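PDB 3U52: phenol hydroxylase component phN from Pseudomonas stutzeri, which probably hydroxylates phenols at a carboxylate-bound diiron centre, as the iron-bearing subunit of a multicomponent bacterial monooxygenase. Local coordinates for residues 59-64 with 131-136; 135-140 with 233-238; 331-336 with 371-376. One frame throughout, in Å; residues are numbered along the deposited sequence.

Contact 1: 59-64 with 131-136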
loop_
_atom_site.group_PDB
_atom_site.type_symbol
_atom_site.label_atom_id
_atom_site.label_comp_id
_atom_site.label_asym_id
_atom_site.label_seq_id
_atom_site.Cartn_x
_atom_site.Cartn_y
_atom_site.Cartn_z
ATOM N N ASP A 59 16.962 8.816 12.936
ATOM C CA ASP A 59 16.107 7.666 13.318
ATOM C C ASP A 59 14.660 7.942 12.899
ATOM O O ASP A 59 14.044 7.119 12.244
ATOM C CB ASP A 59 16.200 7.365 14.848
ATOM C CG ASP A 59 15.848 8.577 15.731
ATOM O OD1 ASP A 59 16.487 9.639 15.605
ATOM O OD2 ASP A 59 14.914 8.503 16.571
ATOM N N ALA A 60 14.160 9.125 13.256
ATOM C CA ALA A 60 12.799 9.563 12.954
ATOM C C ALA A 60 12.563 9.794 11.457
ATOM O O ALA A 60 11.475 9.486 10.955
ATOM C CB ALA A 60 12.539 10.845 13.694
ATOM N N TYR A 61 13.581 10.321 10.746
ATOM C CA TYR A 61 13.527 10.456 9.266
ATOM C C TYR A 61 13.313 9.067 8.604
ATOM O O TYR A 61 12.358 8.865 7.830
ATOM C CB TYR A 61 14.795 11.153 8.723
ATOM C CG TYR A 61 14.752 11.335 7.212
ATOM C CD1 TYR A 61 15.267 10.344 6.349
ATOM C CD2 TYR A 61 14.158 12.463 6.661
ATOM C CE1 TYR A 61 15.183 10.468 4.952
ATOM C CE2 TYR A 61 14.070 12.615 5.237
ATOM C CZ TYR A 61 14.584 11.614 4.410
ATOM O OH TYR A 61 14.496 11.736 3.031
ATOM N N TRP A 62 14.175 8.094 8.916
ATOM C CA TRP A 62 14.068 6.769 8.356
ATOM C C TRP A 62 12.731 6.139 8.655
ATOM O O TRP A 62 12.112 5.574 7.750
ATOM C CB TRP A 62 15.145 5.837 8.926
ATOM C CG TRP A 62 16.592 6.204 8.478
ATOM C CD1 TRP A 62 17.018 6.609 7.243
ATOM C CD2 TRP A 62 17.736 6.121 9.289
ATOM N NE1 TRP A 62 18.407 6.760 7.237
ATOM C CE2 TRP A 62 18.863 6.455 8.486
ATOM C CE3 TRP A 62 17.945 5.700 10.618
ATOM C CZ2 TRP A 62 20.171 6.481 9.006
ATOM C CZ3 TRP A 62 19.259 5.726 11.129
ATOM C CH2 TRP A 62 20.336 6.115 10.324
ATOM N N LYS A 63 12.288 6.241 9.915
ATOM C CA LYS A 63 11.057 5.598 10.340
ATOM C C LYS A 63 9.861 6.152 9.566
ATOM O O LYS A 63 8.998 5.391 9.100
ATOM C CB LYS A 63 10.836 5.833 11.829
ATOM C CG LYS A 63 9.618 5.111 12.413
ATOM C CD LYS A 63 9.374 5.578 13.822
ATOM C CE LYS A 63 8.098 4.930 14.418
ATOM N NZ LYS A 63 7.823 5.500 15.763
ATOM N N TYR A 64 9.770 7.465 9.491
ATOM C CA TYR A 64 8.602 8.053 8.857
ATOM C C TYR A 64 8.598 7.917 7.334
ATOM O O TYR A 64 7.545 7.690 6.714
ATOM C CB TYR A 64 8.351 9.475 9.417
ATOM C CG TYR A 64 8.026 9.302 10.929
ATOM C CD1 TYR A 64 6.915 8.532 11.336
ATOM C CD2 TYR A 64 8.870 9.818 11.941
ATOM C CE1 TYR A 64 6.618 8.328 12.703
ATOM C CE2 TYR A 64 8.593 9.610 13.290
ATOM C CZ TYR A 64 7.465 8.865 13.673
ATOM O OH TYR A 64 7.174 8.657 15.031
ATOM N N CYS A 131 20.182 21.213 4.219
ATOM C CA CYS A 131 20.445 21.024 2.774
ATOM C C CYS A 131 20.607 19.575 2.401
ATOM O O CYS A 131 20.157 19.156 1.339
ATOM C CB CYS A 131 21.674 21.804 2.288
ATOM S SG CYS A 131 21.350 23.558 2.277
ATOM N N GLN A 132 21.268 18.807 3.263
ATOM C CA GLN A 132 21.470 17.390 2.981
ATOM C C GLN A 132 20.153 16.616 3.064
ATOM O O GLN A 132 19.958 15.655 2.342
ATOM C CB GLN A 132 22.432 16.785 3.969
ATOM C CG GLN A 132 23.897 17.233 3.775
ATOM C CD GLN A 132 24.790 16.639 4.864
ATOM O OE1 GLN A 132 24.375 15.733 5.610
ATOM N NE2 GLN A 132 25.982 17.187 5.004
ATOM N N MET A 133 19.294 16.953 4.007
ATOM C CA MET A 133 18.001 16.257 4.092
ATOM C C MET A 133 17.153 16.601 2.868
ATOM O O MET A 133 16.499 15.715 2.314
ATOM C CB MET A 133 17.279 16.610 5.347
ATOM C CG MET A 133 16.448 15.415 5.815
ATOM S SD MET A 133 15.626 15.754 7.428
ATOM C CE MET A 133 17.012 15.290 8.507
ATOM N N GLN A 134 17.242 17.860 2.393
ATOM C CA GLN A 134 16.600 18.230 1.142
ATOM C C GLN A 134 17.181 17.431 -0.054
ATOM O O GLN A 134 16.441 16.862 -0.854
ATOM C CB GLN A 134 16.657 19.750 0.901
ATOM C CG GLN A 134 16.147 20.099 -0.454
ATOM C CD GLN A 134 15.089 21.150 -0.451
ATOM O OE1 GLN A 134 14.893 21.868 0.535
ATOM N NE2 GLN A 134 14.370 21.249 -1.577
ATOM N N ALA A 135 18.502 17.312 -0.122
ATOM C CA ALA A 135 19.118 16.509 -1.184
ATOM C C ALA A 135 18.566 15.078 -1.267
ATOM O O ALA A 135 18.219 14.584 -2.362
ATOM C CB ALA A 135 20.651 16.470 -0.990
ATOM N N ILE A 136 18.497 14.387 -0.138
ATOM C CA ILE A 136 18.048 12.988 -0.217
ATOM C C ILE A 136 16.508 12.927 -0.490
ATOM O O ILE A 136 16.031 11.990 -1.119
ATOM C CB ILE A 136 18.520 12.159 0.999
ATOM C CG1 ILE A 136 18.347 10.661 0.731
ATOM C CG2 ILE A 136 17.736 12.608 2.210
ATOM C CD1 ILE A 136 18.912 9.740 1.863
#

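Contact 2: 135-140 with 233-238. With FE (Fe (III) ion), chain H; FE (Fe (III) ion), chain G.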
loop_
_atom_site.group_PDB
_atom_site.type_symbol
_atom_site.label_atom_id
_atom_site.label_comp_id
_atom_site.label_asym_id
_atom_site.label_seq_id
_atom_site.Cartn_x
_atom_site.Cartn_y
_atom_site.Cartn_z
ATOM N N ALA A 135 18.502 17.312 -0.122
ATOM C CA ALA A 135 19.118 16.509 -1.184
ATOM C C ALA A 135 18.566 15.078 -1.267
ATOM O O ALA A 135 18.219 14.584 -2.362
ATOM C CB ALA A 135 20.651 16.470 -0.990
ATOM N N ILE A 136 18.497 14.387 -0.138
ATOM C CA ILE A 136 18.048 12.988 -0.217
ATOM C C ILE A 136 16.508 12.927 -0.490
ATOM O O ILE A 136 16.031 11.990 -1.119
ATOM C CB ILE A 136 18.520 12.159 0.999
ATOM C CG1 ILE A 136 18.347 10.661 0.731
ATOM C CG2 ILE A 136 17.736 12.608 2.210
ATOM C CD1 ILE A 136 18.912 9.740 1.863
ATOM N N ASP A 137 15.729 13.922 -0.056
ATOM C CA ASP A 137 14.321 14.008 -0.519
ATOM C C ASP A 137 14.190 14.179 -2.030
ATOM O O ASP A 137 13.264 13.631 -2.653
ATOM C CB ASP A 137 13.563 15.180 0.145
ATOM C CG ASP A 137 13.430 15.070 1.647
ATOM O OD1 ASP A 137 13.555 13.990 2.293
ATOM O OD2 ASP A 137 13.204 16.158 2.232
ATOM N N GLU A 138 15.047 14.998 -2.650
ATOM C CA GLU A 138 14.985 15.178 -4.118
ATOM C C GLU A 138 15.384 13.897 -4.849
ATOM O O GLU A 138 14.824 13.593 -5.902
ATOM C CB GLU A 138 15.880 16.318 -4.586
ATOM C CG GLU A 138 15.600 17.594 -3.808
ATOM C CD GLU A 138 14.231 18.198 -4.166
ATOM O OE1 GLU A 138 13.894 19.250 -3.618
ATOM O OE2 GLU A 138 13.485 17.616 -4.996
ATOM N N LEU A 139 16.360 13.170 -4.314
ATOM C CA LEU A 139 16.657 11.857 -4.830
ATOM C C LEU A 139 15.394 10.982 -4.775
ATOM O O LEU A 139 15.060 10.248 -5.699
ATOM C CB LEU A 139 17.736 11.195 -3.963
ATOM C CG LEU A 139 18.184 9.829 -4.539
ATOM C CD1 LEU A 139 18.627 9.894 -6.063
ATOM C CD2 LEU A 139 19.299 9.180 -3.636
ATOM N N ARG A 140 14.718 11.016 -3.652
ATOM C CA ARG A 140 13.494 10.242 -3.540
ATOM C C ARG A 140 12.512 10.644 -4.616
ATOM O O ARG A 140 11.898 9.796 -5.238
ATOM C CB ARG A 140 12.848 10.479 -2.189
ATOM C CG ARG A 140 11.507 9.726 -2.093
ATOM C CD ARG A 140 10.935 9.795 -0.755
ATOM N NE ARG A 140 9.846 10.690 -0.771
ATOM C CZ ARG A 140 8.592 10.322 -0.601
ATOM N NH1 ARG A 140 8.275 9.049 -0.381
ATOM N NH2 ARG A 140 7.655 11.244 -0.653
ATOM N N GLU A 233 7.516 18.593 1.103
ATOM C CA GLU A 233 7.498 19.990 0.633
ATOM C C GLU A 233 7.251 20.974 1.722
ATOM O O GLU A 233 7.713 22.099 1.603
ATOM C CB GLU A 233 6.480 20.247 -0.501
ATOM C CG GLU A 233 6.793 19.475 -1.781
ATOM C CD GLU A 233 8.266 19.554 -2.227
ATOM O OE1 GLU A 233 8.828 18.492 -2.513
ATOM O OE2 GLU A 233 8.892 20.633 -2.304
ATOM N N ALA A 234 6.526 20.570 2.764
ATOM C CA ALA A 234 6.416 21.378 3.967
ATOM C C ALA A 234 7.791 21.709 4.564
ATOM O O ALA A 234 8.015 22.836 5.000
ATOM C CB ALA A 234 5.537 20.691 5.016
ATOM N N ARG A 235 8.702 20.741 4.623
ATOM C CA ARG A 235 10.044 21.038 5.100
ATOM C C ARG A 235 10.780 21.957 4.093
ATOM O O ARG A 235 11.579 22.825 4.474
ATOM C CB ARG A 235 10.838 19.741 5.262
ATOM C CG ARG A 235 10.331 18.823 6.367
ATOM C CD ARG A 235 11.407 17.797 6.692
ATOM N NE ARG A 235 11.713 16.909 5.556
ATOM C CZ ARG A 235 10.994 15.824 5.260
ATOM N NH1 ARG A 235 9.952 15.482 6.013
ATOM N NH2 ARG A 235 11.310 15.057 4.237
ATOM N N HIS A 236 10.580 21.694 2.807
ATOM C CA HIS A 236 11.334 22.425 1.769
ATOM C C HIS A 236 10.911 23.900 1.741
ATOM O O HIS A 236 11.758 24.782 1.591
ATOM C CB HIS A 236 11.192 21.755 0.395
ATOM C CG HIS A 236 11.699 20.344 0.388
ATOM N ND1 HIS A 236 11.570 19.512 -0.700
ATOM C CD2 HIS A 236 12.301 19.608 1.353
ATOM C CE1 HIS A 236 12.103 18.332 -0.416
ATOM N NE2 HIS A 236 12.523 18.355 0.832
ATOM N N MET A 237 9.620 24.162 1.911
ATOM C CA MET A 237 9.138 25.546 2.009
ATOM C C MET A 237 9.675 26.274 3.234
ATOM O O MET A 237 9.991 27.450 3.146
ATOM C CB MET A 237 7.602 25.614 2.053
ATOM C CG MET A 237 6.957 25.024 0.837
ATOM S SD MET A 237 5.146 25.066 0.966
ATOM C CE MET A 237 4.833 26.768 0.472
ATOM N N THR A 238 9.745 25.590 4.377
ATOM C CA THR A 238 10.280 26.195 5.576
ATOM C C THR A 238 11.767 26.505 5.461
ATOM O O THR A 238 12.237 27.564 5.948
ATOM C CB THR A 238 10.012 25.349 6.843
ATOM O OG1 THR A 238 8.655 24.874 6.832
ATOM C CG2 THR A 238 10.215 26.248 8.052
HETATM FE FE FE H . 10.775 20.086 -2.846
HETATM FE FE FE G . 11.338 17.696 -5.270
#

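Contact 3: 331-336 with 371-376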
loop_
_atom_site.group_PDB
_atom_site.type_symbol
_atom_site.label_atom_id
_atom_site.label_comp_id
_atom_site.label_asym_id
_atom_site.label_seq_id
_atom_site.Cartn_x
_atom_site.Cartn_y
_atom_site.Cartn_z
ATOM N N LEU A 331 -0.549 33.824 -21.739
ATOM C CA LEU A 331 0.565 32.841 -21.693
ATOM C C LEU A 331 0.250 31.437 -22.230
ATOM O O LEU A 331 0.940 30.927 -23.139
ATOM C CB LEU A 331 1.031 32.693 -20.268
ATOM C CG LEU A 331 2.503 32.519 -20.071
ATOM C CD1 LEU A 331 3.292 33.749 -20.670
ATOM C CD2 LEU A 331 2.701 32.484 -18.552
ATOM N N SER A 332 -0.781 30.815 -21.691
ATOM C CA SER A 332 -1.083 29.427 -22.076
ATOM C C SER A 332 -1.474 29.299 -23.542
ATOM O O SER A 332 -1.109 28.337 -24.215
ATOM C CB SER A 332 -2.150 28.846 -21.148
ATOM O OG SER A 332 -3.421 29.397 -21.426
ATOM N N HIS A 333 -2.177 30.301 -24.055
ATOM C CA HIS A 333 -2.635 30.311 -25.448
ATOM C C HIS A 333 -1.461 30.541 -26.449
ATOM O O HIS A 333 -1.371 29.865 -27.474
ATOM C CB HIS A 333 -3.709 31.401 -25.606
ATOM C CG HIS A 333 -4.725 31.414 -24.485
ATOM N ND1 HIS A 333 -5.560 30.340 -24.229
ATOM C CD2 HIS A 333 -4.986 32.341 -23.530
ATOM C CE1 HIS A 333 -6.315 30.616 -23.175
ATOM N NE2 HIS A 333 -5.995 31.824 -22.739
ATOM N N GLN A 334 -0.571 31.491 -26.142
ATOM C CA GLN A 334 0.661 31.695 -26.932
ATOM C C GLN A 334 1.526 30.423 -26.996
ATOM O O GLN A 334 2.014 30.012 -28.073
ATOM C CB GLN A 334 1.473 32.867 -26.344
ATOM C CG GLN A 334 0.775 34.217 -26.484
ATOM C CD GLN A 334 1.435 35.339 -25.675
ATOM O OE1 GLN A 334 2.002 35.121 -24.600
ATOM N NE2 GLN A 334 1.335 36.568 -26.202
ATOM N N LEU A 335 1.695 29.753 -25.871
ATOM C CA LEU A 335 2.522 28.570 -25.847
ATOM C C LEU A 335 1.860 27.380 -26.557
ATOM O O LEU A 335 2.538 26.621 -27.245
ATOM C CB LEU A 335 2.871 28.212 -24.396
ATOM C CG LEU A 335 4.077 29.024 -23.948
ATOM C CD1 LEU A 335 3.876 29.270 -22.506
ATOM C CD2 LEU A 335 5.278 28.127 -24.196
ATOM N N TRP A 336 0.531 27.223 -26.423
ATOM C CA TRP A 336 -0.080 26.008 -26.984
ATOM C C TRP A 336 0.027 26.092 -28.478
ATOM O O TRP A 336 0.368 25.140 -29.189
ATOM C CB TRP A 336 -1.539 25.866 -26.572
ATOM C CG TRP A 336 -2.231 24.620 -27.115
ATOM C CD1 TRP A 336 -3.246 24.572 -28.062
ATOM C CD2 TRP A 336 -1.948 23.262 -26.772
ATOM N NE1 TRP A 336 -3.633 23.263 -28.269
ATOM C CE2 TRP A 336 -2.876 22.446 -27.471
ATOM C CE3 TRP A 336 -1.036 22.651 -25.886
ATOM C CZ2 TRP A 336 -2.898 21.065 -27.336
ATOM C CZ3 TRP A 336 -1.063 21.277 -25.761
ATOM C CH2 TRP A 336 -1.988 20.502 -26.481
ATOM N N LYS A 371 -11.076 37.308 -28.678
ATOM C CA LYS A 371 -10.439 38.315 -29.524
ATOM C C LYS A 371 -9.191 37.787 -30.240
ATOM O O LYS A 371 -9.019 37.969 -31.460
ATOM C CB LYS A 371 -10.043 39.529 -28.685
ATOM C CG LYS A 371 -9.671 40.757 -29.533
ATOM C CD LYS A 371 -9.666 42.041 -28.703
ATOM C CE LYS A 371 -10.981 42.242 -27.890
ATOM N NZ LYS A 371 -10.993 43.536 -27.107
ATOM N N TYR A 372 -8.293 37.151 -29.484
ATOM C CA TYR A 372 -6.957 36.812 -30.002
ATOM C C TYR A 372 -6.755 35.351 -30.283
ATOM O O TYR A 372 -5.941 35.029 -31.138
ATOM C CB TYR A 372 -5.832 37.292 -29.061
ATOM C CG TYR A 372 -5.840 38.766 -28.781
ATOM C CD1 TYR A 372 -6.213 39.257 -27.528
ATOM C CD2 TYR A 372 -5.509 39.665 -29.763
ATOM C CE1 TYR A 372 -6.221 40.632 -27.259
ATOM C CE2 TYR A 372 -5.524 41.031 -29.532
ATOM C CZ TYR A 372 -5.890 41.512 -28.278
ATOM O OH TYR A 372 -5.885 42.885 -28.099
ATOM N N TYR A 373 -7.454 34.450 -29.582
ATOM C CA TYR A 373 -7.092 33.031 -29.671
ATOM C C TYR A 373 -8.076 32.103 -30.359
ATOM O O TYR A 373 -7.671 31.275 -31.178
ATOM C CB TYR A 373 -6.531 32.507 -28.310
ATOM C CG TYR A 373 -5.401 33.408 -27.813
ATOM C CD1 TYR A 373 -5.554 34.231 -26.708
ATOM C CD2 TYR A 373 -4.176 33.461 -28.506
ATOM C CE1 TYR A 373 -4.541 35.106 -26.300
ATOM C CE2 TYR A 373 -3.149 34.314 -28.088
ATOM C CZ TYR A 373 -3.329 35.129 -26.999
ATOM O OH TYR A 373 -2.271 35.955 -26.649
ATOM N N ARG A 374 -9.364 32.251 -30.069
ATOM C CA ARG A 374 -10.419 31.483 -30.737
ATOM C C ARG A 374 -10.284 31.491 -32.288
ATOM O O ARG A 374 -10.367 30.442 -32.894
ATOM C CB ARG A 374 -11.807 31.966 -30.271
ATOM C CG ARG A 374 -13.005 31.140 -30.809
ATOM C CD ARG A 374 -14.305 31.702 -30.251
ATOM N NE ARG A 374 -14.580 31.224 -28.903
ATOM C CZ ARG A 374 -15.101 30.022 -28.636
ATOM N NH1 ARG A 374 -15.368 29.185 -29.626
ATOM N NH2 ARG A 374 -15.353 29.647 -27.372
ATOM N N PRO A 375 -10.047 32.668 -32.918
ATOM C CA PRO A 375 -9.900 32.690 -34.382
ATOM C C PRO A 375 -8.725 31.830 -34.904
ATOM O O PRO A 375 -8.796 31.312 -35.994
ATOM C CB PRO A 375 -9.636 34.156 -34.712
ATOM C CG PRO A 375 -9.773 34.930 -33.437
ATOM C CD PRO A 375 -9.991 34.017 -32.307
ATOM N N ARG A 376 -7.672 31.660 -34.094
ATOM C CA ARG A 376 -6.556 30.801 -34.471
ATOM C C ARG A 376 -7.047 29.387 -34.623
ATOM O O ARG A 376 -6.707 28.740 -35.610
ATOM C CB ARG A 376 -5.471 30.788 -33.408
ATOM C CG ARG A 376 -4.915 32.145 -33.098
ATOM C CD ARG A 376 -3.722 32.019 -32.077
ATOM N NE ARG A 376 -3.143 33.362 -31.953
ATOM C CZ ARG A 376 -1.941 33.626 -31.467
ATOM N NH1 ARG A 376 -1.153 32.624 -31.016
ATOM N NH2 ARG A 376 -1.544 34.897 -31.422
HETATM O O HOH W 1 -0.392 36.885 -28.661
#

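Contact 1: 59-64 with 131-136
Tyr-61 and Met-133 are the nearest pair of residues where two helical segments come together, their CA atoms 9.0 Å apart, a spacing bridged by side chains alone. Tyr-61 does most of the reaching. Its CG lies anti to the backbone N (chi1 -179°), which carries the ring straight across toward the other helix. Met-133 does not point directly at it. Its chain runs past the tyrosine in the opposite sense and bends at the last torsion, so that SD comes to 3.7 Å from Tyr-61 CD2. This is a Met-aromatic contact of the oblique kind: the sulfur sits 4.7 Å from the centroid of the Tyr-61 ring, 53° off its normal. The preceding methylene takes part as well, with Met-133 CG 3.7 Å from Tyr-61 CE2. Farther out along the ring, the branch methyl Ile-136 CG2 lies 3.5 Å from Tyr-61 OH and also touches CZ, approaching the ring obliquely. The hydroxyl is not left to that apolar neighbour, for it hydrogen-bonds to Asp-137 OD1 and to an aromatic side chain of another protein chain. The contact thus joins helix 58-81 to helix 125-155 in the helical hydroxylase domain. Phe-54 and Leu-56 from the preceding loop pack against Met-133, helix 105-121 lies against Ala-135, and Arg-235 of helix 220-250 touches the Tyr-61 ring.

Contact 2: 135-140 with 233-238
His-236 and Asp-137 meet at the edge of a diiron site held in a helical bundle, as in the soluble methane, phenol and alkene monooxygenases. The ligands come from two Glu-X-X-His motifs: Glu-233 and His-236 on one helix, Glu-138 and His-141 on the other. The two segments run roughly antiparallel, their axes 11.2 Å apart. In the first shell, Glu-233 chelates the iron of chain H with both carboxylate oxygens, OE2 being the closer at 2.0 Å, while His-236 ND1 binds the same ion at 2.4 Å. Glu-138 OE2 holds the other iron, that of chain G, at 2.2 Å. Glu-199 completes the protein ligands of the first ion, Glu-108 and His-141 those of the second. Glu-138 OE1 takes a hydrogen bond from Gln-134.

One shell out, Asp-137 fixes the rotation of the imidazole. His-236 NE2 donates to Asp-137 OD2 at 2.7 Å in a nearly straight bond (165°), OD2 receiving it with its anti lone pair, and carboxylate and ring are nearly coplanar. The ring is therefore held at both nitrogens, one by metal and one by carboxylate. Asp-137 is itself steadied from behind: its other oxygen has Tyr-61 as partner, and Arg-235, its chain bent at chi3 and also paired with Asp-232, forms a salt bridge to it. The approach of the arginine differs from that of the histidine: Arg-235 NH2 reaches Asp-137 OD2 at 3.0 Å from above the carboxylate plane, so this one oxygen accepts from two donors.

Contact 3: 331-336 with 371-376
His-333 and Tyr-373 make the tightly packed part of a helix-helix contact, and a CH-pi contact lies at its heart. Segments 331-336 and 371-376 run in nearly the same direction, their axes 10.5 Å apart and crossing at 31°, and the second opens with a wider pi-type turn at 371-373. His-333 CB stands over the face of the Tyr-373 ring, 3.5 Å from its centroid and almost on the normal. With CG anti to the carbonyl carbon (chi1 -44°), the imidazole beyond that methylene is slid off to one side. The two rings lie near parallel with centroids 4.9 Å apart, so they barely overlap, and His-333 CG and CD2 both come to 3.7 Å from Tyr-373 CD1. Tyr-372 CB covers the opposite face of the Tyr-373 ring, which is thereby sandwiched between two methylenes. His-333 itself is held by a hydrogen bond between ND1 and the Tyr-282 hydroxyl and by an edge-to-face contact with Tyr-365.

The looser side lies toward the phenol oxygen and Arg-376. Gln-334 CG approaches Tyr-373 OH at 3.5 Å, with the amide plane nearly perpendicular to the ring, but the polar ends meet through a water rather than directly. His-330 also hydrogen-bonds to this hydroxyl. A leucine in place of Tyr-373 would probably leave His-330 and the bridging water without their shared hydroxyl and strip the His-333 methylene of its aromatic face. Arg-376 turns a guanidinium face to the ring's CE2, yet its NH1 stays 4.5 Å from His-333 O. The bridging water sits 3.0 Å from Gln-334 NE2, from which it accepts, and 2.9 Å from Tyr-373 OH.

From the N terminus, contact 1 is the first to close: helix 58-81 meets helix 125-155 across a mostly helical loop of 66 residues. Contact 2 starts on that same second helix, sharing Ala-135 and Ile-136, and closes after a further 92 residues, on helix 220-250. The second loop begins on the stretch where the first ends, so they run in series and neither encloses the other, with helix 125-155 serving both. The two contacts also touch directly, their centres 9 Å apart. Contact 3 closes a shorter, separate loop of 34 residues between helices 331-342 and 369-385, on the opposite side of the chain's centre. Its centre is about 36 Å from that of contact 2.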